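Local atomic coordinates of DNA damage response protein Rtt109, putative (Neosartorya fumigata, PDB entry 5ZB9), a protein that probably transfers the acetyl group of acetyl-CoA to lysine side chains of histones, histone H3 in particular. Residues D11-V16 and S116-S121; A37-P42 and A84-I89; S69-F74 and L100-N105; Q308-S311 and L315-F318. One frame throughout, in Å; residues are numbered along the deposited sequence.

How the contacts relate
Contacts 1, 2 and 4 are buried, whereas contact 3 is only partly so and, about 25 Å from the chain centre, is the farthest out of the four. Contacts 2, 3 and 4 each involve one strand of the same mixed sheet (86-96, 71-82 and 317-324) and a loop-borne segment. Contact 1 instead pairs two helices, and its helix 111-127 touches contacts 2 and 3: Leu120 packs on Ile89 and Ser116 on Phe74. No direct hydrogen bond spans any of them. Contacts 1 and 2 are side-chain packing alone, while contacts 3 and 4 add a water between the backbones. Contacts 1 and 3 lie nearest the CoA site, whereas contacts 2 and 4 are away from it.

Contact 1 of 4, residues D11-V16 and S116-S121; sequences DSLAKV and SNAFLS
Ala118 puts its CB methyl between two residues of helix 9-16, one turn apart: it meets Leu13 CD1 at 3.8 Å and, more loosely, Val16 CG2 at 4.2 Å. The two methyls are themselves neighbours, with Leu13 CD1 and Val16 CG2 4.3 Å apart, so they form a small apolar patch on which the alanine rests. The short side chain of Ala118 lets the backbones come close, and the CA atoms of Leu13 and Ala118 are 5.8 Å apart. Leu13 does not point straight across; with CG anti to the backbone N (chi1 -173°) its CD1 branch swings in toward the partner helix.

A salt bridge braces the first helix away from this interface: Lys15 NZ reaches back one turn to Asp11 OD2 at 2.8 Å, meeting the oxygen from above the carboxylate plane. The other oxygen, Asp11 OD1, pairs with Arg469, which also bonds to the backbone of Ala14. The N-terminal helix is thus held between the segment that follows strand 464-467 and helix 111-127, which in turn packs through Asn117 and Leu120 on helix 162-177 and through Phe119 on strands 50-61 and 71-82.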
loop_
_atom_site.group_PDB
_atom_site.type_symbol
_atom_site.label_atom_id
_atom_site.label_comp_id
_atom_site.label_asym_id
_atom_site.label_seq_id
_atom_site.Cartn_x
_atom_site.Cartn_y
_atom_site.Cartn_z
ATOM N N ASP A 11 15.750 -13.341 2.660
ATOM C CA ASP A 11 15.486 -14.658 3.209
ATOM C C ASP A 11 13.994 -14.976 3.246
ATOM O O ASP A 11 13.589 -16.104 2.958
ATOM C CB ASP A 11 16.070 -14.775 4.610
ATOM C CG ASP A 11 16.215 -16.214 5.052
ATOM O OD1 ASP A 11 16.869 -16.998 4.314
ATOM O OD2 ASP A 11 15.662 -16.555 6.123
ATOM N N SER A 12 13.183 -13.988 3.614
ATOM C CA SER A 12 11.733 -14.156 3.612
ATOM C C SER A 12 11.258 -14.529 2.223
ATOM O O SER A 12 10.454 -15.447 2.041
ATOM C CB SER A 12 11.034 -12.875 4.071
ATOM O OG SER A 12 11.491 -12.481 5.352
ATOM N N LEU A 13 11.792 -13.802 1.250
ATOM C CA LEU A 13 11.438 -13.953 -0.150
ATOM C C LEU A 13 11.859 -15.313 -0.686
ATOM O O LEU A 13 11.159 -15.915 -1.500
ATOM C CB LEU A 13 12.084 -12.823 -0.959
ATOM C CG LEU A 13 11.729 -12.655 -2.430
ATOM C CD1 LEU A 13 10.236 -12.475 -2.598
ATOM C CD2 LEU A 13 12.473 -11.454 -2.982
ATOM N N ALA A 14 13.009 -15.789 -0.222
ATOM C CA ALA A 14 13.550 -17.074 -0.658
ATOM C C ALA A 14 12.644 -18.221 -0.242
ATOM O O ALA A 14 12.484 -19.200 -0.969
ATOM C CB ALA A 14 14.946 -17.281 -0.096
ATOM N N LYS A 15 12.049 -18.085 0.937
ATOM C CA LYS A 15 11.164 -19.111 1.471
ATOM C C LYS A 15 9.848 -19.262 0.693
ATOM O O LYS A 15 9.243 -20.330 0.720
ATOM C CB LYS A 15 10.842 -18.819 2.934
ATOM C CG LYS A 15 12.003 -18.937 3.892
ATOM C CD LYS A 15 11.460 -18.941 5.312
ATOM C CE LYS A 15 12.541 -18.738 6.345
ATOM N NZ LYS A 15 12.961 -17.313 6.424
ATOM N N VAL A 16 9.396 -18.205 0.016
ATOM C CA VAL A 16 8.115 -18.280 -0.689
ATOM C C VAL A 16 8.282 -18.535 -2.184
ATOM O O VAL A 16 7.364 -19.031 -2.835
ATOM C CB VAL A 16 7.260 -16.998 -0.487
ATOM C CG1 VAL A 16 7.128 -16.673 0.989
ATOM C CG2 VAL A 16 7.834 -15.810 -1.249
ATOM N N SER A 116 5.187 -9.242 -4.132
ATOM C CA SER A 116 4.411 -8.169 -3.505
ATOM C C SER A 116 3.929 -8.541 -2.101
ATOM O O SER A 116 3.974 -7.728 -1.186
ATOM C CB SER A 116 3.201 -7.813 -4.375
ATOM O OG SER A 116 3.592 -7.521 -5.702
ATOM N N ASN A 117 3.439 -9.770 -1.970
ATOM C CA ASN A 117 3.018 -10.367 -0.707
ATOM C C ASN A 117 4.173 -10.376 0.305
ATOM O O ASN A 117 4.031 -9.924 1.443
ATOM C CB ASN A 117 2.505 -11.792 -0.997
ATOM C CG ASN A 117 1.887 -12.486 0.211
ATOM O OD1 ASN A 117 2.215 -12.210 1.359
ATOM N ND2 ASN A 117 0.994 -13.420 -0.063
ATOM N N ALA A 118 5.322 -10.881 -0.127
ATOM C CA ALA A 118 6.489 -11.005 0.735
ATOM C C ALA A 118 7.004 -9.649 1.190
ATOM O O ALA A 118 7.335 -9.473 2.357
ATOM C CB ALA A 118 7.593 -11.777 0.017
ATOM N N PHE A 119 7.074 -8.695 0.267
ATOM C CA PHE A 119 7.533 -7.341 0.588
ATOM C C PHE A 119 6.610 -6.651 1.606
ATOM O O PHE A 119 7.081 -6.091 2.597
ATOM C CB PHE A 119 7.652 -6.502 -0.692
ATOM C CG PHE A 119 8.406 -5.209 -0.515
ATOM C CD1 PHE A 119 9.594 -5.170 0.201
ATOM C CD2 PHE A 119 7.933 -4.032 -1.084
ATOM C CE1 PHE A 119 10.291 -3.972 0.358
ATOM C CE2 PHE A 119 8.618 -2.837 -0.931
ATOM C CZ PHE A 119 9.798 -2.806 -0.209
ATOM N N LEU A 120 5.301 -6.703 1.371
ATOM C CA LEU A 120 4.334 -6.145 2.319
ATOM C C LEU A 120 4.400 -6.852 3.675
ATOM O O LEU A 120 4.442 -6.197 4.716
ATOM C CB LEU A 120 2.920 -6.229 1.749
ATOM C CG LEU A 120 2.630 -5.308 0.557
ATOM C CD1 LEU A 120 1.229 -5.514 0.015
ATOM C CD2 LEU A 120 2.820 -3.853 0.965
ATOM N N SER A 121 4.415 -8.183 3.655
ATOM C CA SER A 121 4.593 -8.977 4.870
ATOM C C SER A 121 5.812 -8.517 5.655
ATOM O O SER A 121 5.752 -8.307 6.866
ATOM C CB SER A 121 4.748 -10.462 4.533
ATOM O OG SER A 121 3.641 -11.204 4.999
#

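Contact 2 of 4, residues A37-P42 and A84-I89; sequences ALFAAP and AHLTTI
Leu38 and Thr88 point their side chains at each other, tip to tip, with their CA atoms 9.2 Å apart. The CD1 branch of Leu38 does the touching. It stands 3.7 Å from Thr88 OG1, 3.8 Å from Thr88 CB and 4.0 Å from Thr88 CG2, so a single methyl covers the forked end of the threonine instead of favouring one prong. An extended leucine makes this reach possible: CG lies anti to the carbonyl carbon, and CD1 continues the line of the chain (chi2 178°).

The second pair meets differently. Phe39 offers the edge of its ring, and Leu86 CD2 lies near the ring plane at 4.4 Å from Phe39 CE2, a loose, edge-on approach. Leu86 and Thr88, two residues apart, present the same side of strand 86-96 to the loop. That strand runs within the mixed sheet of the acetyltransferase domain, antiparallel to strand 71-82 and parallel to strand 133-140. On the other side of the strand, Ile89 packs on Leu123 and Val124 of helix 111-127, while Thr87 OG1 is bonded to Arg129. The loop 37-42, which links strands 22-35 and 50-61, therefore covers the sheet face turned away from this helix. Tyr81 of the adjacent strand touches both Leu38 and Thr88, and Phe259 also lies against Leu38. A backbone hydrogen bond to Arg258 ties Leu38 to the same neighbouring loop.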
loop_
_atom_site.group_PDB
_atom_site.type_symbol
_atom_site.label_atom_id
_atom_site.label_comp_id
_atom_site.label_asym_id
_atom_site.label_seq_id
_atom_site.Cartn_x
_atom_site.Cartn_y
_atom_site.Cartn_z
ATOM N N ALA A 37 -0.080 15.275 7.251
ATOM C CA ALA A 37 -0.961 14.256 7.810
ATOM C C ALA A 37 -1.812 13.567 6.737
ATOM O O ALA A 37 -2.168 14.170 5.719
ATOM C CB ALA A 37 -1.867 14.872 8.879
ATOM N N LEU A 38 -2.132 12.300 6.978
ATOM C CA LEU A 38 -3.038 11.558 6.114
ATOM C C LEU A 38 -4.470 12.077 6.230
ATOM O O LEU A 38 -5.215 12.102 5.252
ATOM C CB LEU A 38 -2.995 10.065 6.449
ATOM C CG LEU A 38 -1.743 9.318 6.001
ATOM C CD1 LEU A 38 -1.799 7.866 6.442
ATOM C CD2 LEU A 38 -1.578 9.418 4.493
ATOM N N PHE A 39 -4.855 12.483 7.433
ATOM C CA PHE A 39 -6.192 13.024 7.649
ATOM C C PHE A 39 -6.159 14.528 7.894
ATOM O O PHE A 39 -5.332 15.021 8.660
ATOM C CB PHE A 39 -6.864 12.329 8.831
ATOM C CG PHE A 39 -7.037 10.858 8.641
ATOM C CD1 PHE A 39 -8.210 10.351 8.107
ATOM C CD2 PHE A 39 -6.022 9.977 8.990
ATOM C CE1 PHE A 39 -8.371 8.990 7.926
ATOM C CE2 PHE A 39 -6.175 8.616 8.814
ATOM C CZ PHE A 39 -7.348 8.121 8.284
ATOM N N ALA A 40 -7.055 15.252 7.236
ATOM C CA ALA A 40 -7.224 16.677 7.502
ATOM C C ALA A 40 -7.748 16.894 8.925
ATOM O O ALA A 40 -8.576 16.117 9.422
ATOM C CB ALA A 40 -8.167 17.306 6.484
ATOM N N ALA A 41 -7.251 17.944 9.578
ATOM C CA ALA A 41 -7.682 18.288 10.932
ATOM C C ALA A 41 -9.085 18.862 10.929
ATOM O O ALA A 41 -9.456 19.599 10.015
ATOM C CB ALA A 41 -6.717 19.281 11.567
ATOM N N PRO A 42 -9.878 18.520 11.951
ATOM C CA PRO A 42 -11.199 19.126 12.130
ATOM C C PRO A 42 -11.040 20.591 12.517
ATOM O O PRO A 42 -9.945 20.981 12.930
ATOM C CB PRO A 42 -11.819 18.313 13.277
ATOM C CG PRO A 42 -10.877 17.177 13.532
ATOM C CD PRO A 42 -9.537 17.607 13.050
ATOM N N ALA A 84 1.167 8.762 16.317
ATOM C CA ALA A 84 1.241 8.171 17.638
ATOM C C ALA A 84 0.318 6.962 17.729
ATOM O O ALA A 84 0.601 6.027 18.474
ATOM C CB ALA A 84 0.894 9.187 18.694
ATOM N N HIS A 85 -0.766 6.960 16.953
ATOM C CA HIS A 85 -1.784 5.914 17.108
ATOM C C HIS A 85 -2.043 5.027 15.884
ATOM O O HIS A 85 -2.848 4.095 15.957
ATOM C CB HIS A 85 -3.101 6.553 17.549
ATOM C CG HIS A 85 -3.013 7.240 18.875
ATOM N ND1 HIS A 85 -2.577 6.599 20.016
ATOM C CD2 HIS A 85 -3.290 8.514 19.240
ATOM C CE1 HIS A 85 -2.597 7.448 21.028
ATOM N NE2 HIS A 85 -3.026 8.616 20.584
ATOM N N LEU A 86 -1.358 5.291 14.777
ATOM C CA LEU A 86 -1.559 4.488 13.575
ATOM C C LEU A 86 -0.290 4.345 12.743
ATOM O O LEU A 86 0.410 5.330 12.496
ATOM C CB LEU A 86 -2.666 5.095 12.713
ATOM C CG LEU A 86 -3.108 4.332 11.463
ATOM C CD1 LEU A 86 -3.724 2.972 11.822
ATOM C CD2 LEU A 86 -4.084 5.178 10.652
ATOM N N THR A 87 0.004 3.111 12.333
ATOM C CA THR A 87 0.984 2.854 11.280
ATOM C C THR A 87 0.238 2.541 9.989
ATOM O O THR A 87 -0.649 1.685 9.966
ATOM C CB THR A 87 1.924 1.676 11.602
ATOM O OG1 THR A 87 2.616 1.920 12.827
ATOM C CG2 THR A 87 2.947 1.489 10.478
ATOM N N THR A 88 0.596 3.233 8.914
ATOM C CA THR A 88 -0.038 2.984 7.629
ATOM C C THR A 88 0.980 2.579 6.585
ATOM O O THR A 88 1.896 3.332 6.272
ATOM C CB THR A 88 -0.810 4.213 7.126
ATOM O OG1 THR A 88 -1.825 4.550 8.076
ATOM C CG2 THR A 88 -1.469 3.909 5.786
ATOM N N ILE A 89 0.806 1.380 6.049
ATOM C CA ILE A 89 1.636 0.904 4.962
ATOM C C ILE A 89 0.884 1.028 3.628
ATOM O O ILE A 89 -0.058 0.281 3.351
ATOM C CB ILE A 89 2.073 -0.533 5.215
ATOM C CG1 ILE A 89 2.858 -0.601 6.533
ATOM C CG2 ILE A 89 2.923 -1.045 4.072
ATOM C CD1 ILE A 89 3.378 -1.974 6.854
#

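Contact 3 of 4, residues S69-F74 and L100-N105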
loop_
_atom_site.group_PDB
_atom_site.type_symbol
_atom_site.label_atom_id
_atom_site.label_comp_id
_atom_site.label_asym_id
_atom_site.label_seq_id
_atom_site.Cartn_x
_atom_site.Cartn_y
_atom_site.Cartn_z
ATOM N N SER A 69 24.716 -9.375 -16.768
ATOM C CA SER A 69 23.423 -9.051 -17.363
ATOM C C SER A 69 22.250 -9.269 -16.406
ATOM O O SER A 69 21.908 -10.402 -16.065
ATOM C CB SER A 69 23.216 -9.879 -18.634
ATOM O OG SER A 69 23.265 -11.271 -18.349
ATOM N N GLU A 70 21.651 -8.168 -15.969
ATOM C CA GLU A 70 20.404 -8.213 -15.225
ATOM C C GLU A 70 19.321 -7.490 -16.008
ATOM O O GLU A 70 19.608 -6.527 -16.720
ATOM C CB GLU A 70 20.556 -7.564 -13.847
ATOM C CG GLU A 70 21.366 -8.351 -12.841
ATOM C CD GLU A 70 21.443 -7.644 -11.497
ATOM O OE1 GLU A 70 20.459 -6.965 -11.122
ATOM O OE2 GLU A 70 22.494 -7.753 -10.821
ATOM N N VAL A 71 18.075 -7.938 -15.885
ATOM C CA VAL A 71 16.968 -7.089 -16.314
ATOM C C VAL A 71 15.897 -7.009 -15.227
ATOM O O VAL A 71 15.439 -8.023 -14.691
ATOM C CB VAL A 71 16.349 -7.562 -17.655
ATOM C CG1 VAL A 71 15.744 -8.955 -17.547
ATOM C CG2 VAL A 71 15.325 -6.555 -18.142
ATOM N N ILE A 72 15.523 -5.784 -14.885
ATOM C CA ILE A 72 14.464 -5.548 -13.916
ATOM C C ILE A 72 13.136 -6.105 -14.421
ATOM O O ILE A 72 12.741 -5.848 -15.554
ATOM C CB ILE A 72 14.315 -4.046 -13.617
ATOM C CG1 ILE A 72 15.493 -3.556 -12.778
ATOM C CG2 ILE A 72 13.007 -3.765 -12.902
ATOM C CD1 ILE A 72 15.497 -2.061 -12.582
ATOM N N ILE A 73 12.447 -6.868 -13.581
ATOM C CA ILE A 73 11.152 -7.412 -13.967
ATOM C C ILE A 73 9.988 -6.801 -13.190
ATOM O O ILE A 73 8.834 -6.920 -13.600
ATOM C CB ILE A 73 11.102 -8.934 -13.779
ATOM C CG1 ILE A 73 11.319 -9.288 -12.307
ATOM C CG2 ILE A 73 12.126 -9.606 -14.671
ATOM C CD1 ILE A 73 10.849 -10.670 -11.943
ATOM N N PHE A 74 10.282 -6.141 -12.077
ATOM C CA PHE A 74 9.222 -5.666 -11.208
ATOM C C PHE A 74 9.712 -4.567 -10.291
ATOM O O PHE A 74 10.840 -4.605 -9.816
ATOM C CB PHE A 74 8.657 -6.825 -10.383
ATOM C CG PHE A 74 7.421 -6.474 -9.604
ATOM C CD1 PHE A 74 6.229 -6.183 -10.259
ATOM C CD2 PHE A 74 7.439 -6.458 -8.217
ATOM C CE1 PHE A 74 5.075 -5.864 -9.543
ATOM C CE2 PHE A 74 6.293 -6.146 -7.495
ATOM C CZ PHE A 74 5.109 -5.848 -8.160
ATOM N N LEU A 100 9.937 -10.817 -17.551
ATOM C CA LEU A 100 9.974 -11.980 -16.678
ATOM C C LEU A 100 10.085 -13.282 -17.470
ATOM O O LEU A 100 10.621 -14.275 -16.971
ATOM C CB LEU A 100 8.734 -12.009 -15.785
ATOM C CG LEU A 100 8.553 -13.217 -14.865
ATOM C CD1 LEU A 100 9.768 -13.397 -13.963
ATOM C CD2 LEU A 100 7.276 -13.077 -14.048
ATOM N N HIS A 101 9.590 -13.273 -18.708
ATOM C CA HIS A 101 9.614 -14.473 -19.547
ATOM C C HIS A 101 11.040 -14.928 -19.892
ATOM O O HIS A 101 11.260 -16.091 -20.229
ATOM C CB HIS A 101 8.811 -14.246 -20.832
ATOM C CG HIS A 101 9.418 -13.242 -21.760
ATOM N ND1 HIS A 101 9.190 -11.888 -21.645
ATOM C CD2 HIS A 101 10.232 -13.395 -22.831
ATOM C CE1 HIS A 101 9.851 -11.249 -22.594
ATOM N NE2 HIS A 101 10.487 -12.141 -23.330
ATOM N N LEU A 102 12.006 -14.018 -19.788
ATOM C CA LEU A 102 13.406 -14.354 -20.041
ATOM C C LEU A 102 14.014 -15.200 -18.927
ATOM O O LEU A 102 15.202 -15.531 -18.963
ATOM C CB LEU A 102 14.236 -13.086 -20.217
ATOM C CG LEU A 102 13.785 -12.168 -21.348
ATOM C CD1 LEU A 102 14.644 -10.913 -21.367
ATOM C CD2 LEU A 102 13.850 -12.905 -22.673
ATOM N N LEU A 103 13.202 -15.539 -17.932
ATOM C CA LEU A 103 13.677 -16.344 -16.822
ATOM C C LEU A 103 13.487 -17.812 -17.133
ATOM O O LEU A 103 12.358 -18.307 -17.158
ATOM C CB LEU A 103 12.950 -15.977 -15.531
ATOM C CG LEU A 103 13.500 -16.660 -14.279
ATOM C CD1 LEU A 103 14.986 -16.359 -14.104
ATOM C CD2 LEU A 103 12.714 -16.226 -13.064
ATOM N N LYS A 104 14.600 -18.499 -17.373
ATOM C CA LYS A 104 14.587 -19.923 -17.683
ATOM C C LYS A 104 13.871 -20.730 -16.597
ATOM O O LYS A 104 14.208 -20.628 -15.413
ATOM C CB LYS A 104 16.017 -20.435 -17.870
ATOM C CG LYS A 104 16.804 -19.707 -18.958
ATOM C CD LYS A 104 18.175 -20.338 -19.163
ATOM C CE LYS A 104 18.900 -19.743 -20.365
ATOM N NZ LYS A 104 19.224 -18.298 -20.187
ATOM N N ASN A 105 12.878 -21.516 -17.019
ATOM C CA ASN A 105 12.065 -22.336 -16.118
ATOM C C ASN A 105 11.378 -21.521 -15.025
ATOM O O ASN A 105 11.651 -21.714 -13.839
ATOM C CB ASN A 105 12.915 -23.436 -15.467
ATOM C CG ASN A 105 13.418 -24.457 -16.468
ATOM O OD1 ASN A 105 12.794 -25.498 -16.679
ATOM N ND2 ASN A 105 14.558 -24.167 -17.087
HETATM O O HOH W 1 8.224 -8.444 -15.989
#
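Ile73, the residue that packs against Leu100, sits in a classic beta bulge: it and Phe74 both face Val59 on the antiparallel strand 50-61. Its psi of -16° departs from the extended values of the residues on either side, as the first position of a classic bulge does, and it is here that the loop 100-105 comes closest, the CA atoms of Ile73 and Leu100 being 5.4 Å apart. The two side chains cross obliquely. CD1 of Ile73 meets CD1 of Leu100 at 3.6 Å, while the other branch of the isoleucine, CG2, lies against the Leu100 backbone, 3.8 Å from its CA. Both branches are used because CG1 takes the hindered place between the backbone N and the carbonyl carbon (chi1 61°), with CG2 beside the N.

Two residues earlier on the strand, Val71 CG1 approaches Leu102 CD1 at a looser 4.4 Å. A short 3-10 turn brings Leu100 and Leu102 to the strand, and Leu103 N bonds back to Leu100 O. Ile61 of strand 50-61 adds to the packing around Val71 and Ile73. The Leu100 side chain lies about 4 Å from that of Leu112, which contacts CoA in another structure of this protein; no CoA is bound here. A water joins the two backbones, donating to Ile73 O at 2.9 Å and accepting a weak bond from Leu100 N at 3.3 Å.

Contact 4 of 4, residues Q308-S311 and L315-F318; sequences QECS and LVGF
One face of the Phe318 ring carries Val316 CG2, 3.6 Å above the plane and offset toward the rim, while the valine's other methyl, CG1, turns to the loop and touches Cys310 SG at 3.5 Å. Phe139, Pro210, Asp262 and Met304 also touch the Phe318 side chain, and Met304 touches Cys310 too. CG1 of Val316 is close to Glu309 as well, 3.9 Å from its carbonyl O. The valine can serve both neighbours because CG1 lies between its backbone N and carbonyl carbon (chi1 40°), with CG2 anti to the N.

This is the entry into strand 317-324 of the mixed sheet, which runs antiparallel to strands 133-140 and 202-208. Gly317 bonds to the backbone of Ala140 and Phe318 to that of Ile208, so the strand is flanked by both partners from its first residues. The preceding chain leaves helix 297-304, makes a 3-10 turn at 308-309 and doubles back, bringing the CA atoms of Cys310 and Leu315 to 4.6 Å. No direct backbone hydrogen bond joins 308-311 to 315-318. Instead a water donates to two carbonyls, Glu309 O at 2.8 Å and Leu315 O at 2.8 Å, while Leu315 N is bonded to Asp162 OD1. The Glu309 carboxylate leads away from the strand and forms a salt bridge with Arg266.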
loop_
_atom_site.group_PDB
_atom_site.type_symbol
_atom_site.label_atom_id
_atom_site.label_comp_id
_atom_site.label_asym_id
_atom_site.label_seq_id
_atom_site.Cartn_x
_atom_site.Cartn_y
_atom_site.Cartn_z
ATOM N N GLN A 308 -14.440 10.507 -12.884
ATOM C CA GLN A 308 -13.902 9.936 -14.104
ATOM C C GLN A 308 -13.330 8.526 -13.889
ATOM O O GLN A 308 -13.532 7.634 -14.713
ATOM C CB GLN A 308 -12.831 10.867 -14.676
ATOM C CG GLN A 308 -12.419 10.547 -16.104
ATOM C CD GLN A 308 -11.347 9.466 -16.186
ATOM O OE1 GLN A 308 -10.387 9.460 -15.406
ATOM N NE2 GLN A 308 -11.511 8.542 -17.132
ATOM N N GLU A 309 -12.634 8.322 -12.776
ATOM C CA GLU A 309 -11.998 7.041 -12.500
ATOM C C GLU A 309 -13.006 5.914 -12.193
ATOM O O GLU A 309 -12.640 4.732 -12.156
ATOM C CB GLU A 309 -11.007 7.187 -11.339
ATOM C CG GLU A 309 -9.874 8.200 -11.579
ATOM C CD GLU A 309 -10.172 9.597 -11.023
ATOM O OE1 GLU A 309 -11.362 9.986 -10.931
ATOM O OE2 GLU A 309 -9.200 10.311 -10.675
ATOM N N CYS A 310 -14.273 6.266 -11.994
ATOM C CA CYS A 310 -15.279 5.267 -11.642
ATOM C C CYS A 310 -16.436 5.156 -12.628
ATOM O O CYS A 310 -17.464 4.559 -12.307
ATOM C CB CYS A 310 -15.854 5.564 -10.261
ATOM S SG CYS A 310 -14.654 5.485 -8.950
ATOM N N SER A 311 -16.289 5.727 -13.818
ATOM C CA SER A 311 -17.394 5.702 -14.772
ATOM C C SER A 311 -16.930 5.497 -16.216
ATOM O O SER A 311 -15.728 5.466 -16.490
ATOM C CB SER A 311 -18.212 6.988 -14.646
ATOM O OG SER A 311 -17.376 8.120 -14.598
ATOM N N LEU A 315 -13.093 1.358 -13.275
ATOM C CA LEU A 315 -13.309 1.123 -11.851
ATOM C C LEU A 315 -12.014 1.329 -11.074
ATOM O O LEU A 315 -10.921 1.189 -11.621
ATOM C CB LEU A 315 -13.839 -0.290 -11.591
ATOM C CG LEU A 315 -15.230 -0.675 -12.102
ATOM C CD1 LEU A 315 -15.501 -2.153 -11.846
ATOM C CD2 LEU A 315 -16.308 0.195 -11.460
ATOM N N VAL A 316 -12.147 1.683 -9.802
ATOM C CA VAL A 316 -11.023 1.637 -8.883
ATOM C C VAL A 316 -11.500 0.994 -7.588
ATOM O O VAL A 316 -12.624 1.226 -7.140
ATOM C CB VAL A 316 -10.411 3.044 -8.628
ATOM C CG1 VAL A 316 -11.490 4.087 -8.514
ATOM C CG2 VAL A 316 -9.538 3.048 -7.392
ATOM N N GLY A 317 -10.669 0.137 -7.015
ATOM C CA GLY A 317 -10.987 -0.453 -5.732
ATOM C C GLY A 317 -10.110 0.147 -4.648
ATOM O O GLY A 317 -8.922 0.394 -4.865
ATOM N N PHE A 318 -10.692 0.386 -3.481
ATOM C CA PHE A 318 -9.926 0.870 -2.348
ATOM C C PHE A 318 -9.867 -0.204 -1.283
ATOM O O PHE A 318 -10.890 -0.743 -0.867
ATOM C CB PHE A 318 -10.531 2.157 -1.797
ATOM C CG PHE A 318 -10.656 3.239 -2.824
ATOM C CD1 PHE A 318 -9.561 4.005 -3.174
ATOM C CD2 PHE A 318 -11.864 3.478 -3.455
ATOM C CE1 PHE A 318 -9.662 4.994 -4.130
ATOM C CE2 PHE A 318 -11.974 4.477 -4.413
ATOM C CZ PHE A 318 -10.865 5.236 -4.748
HETATM O O HOH W 2 -10.126 3.641 -12.701
#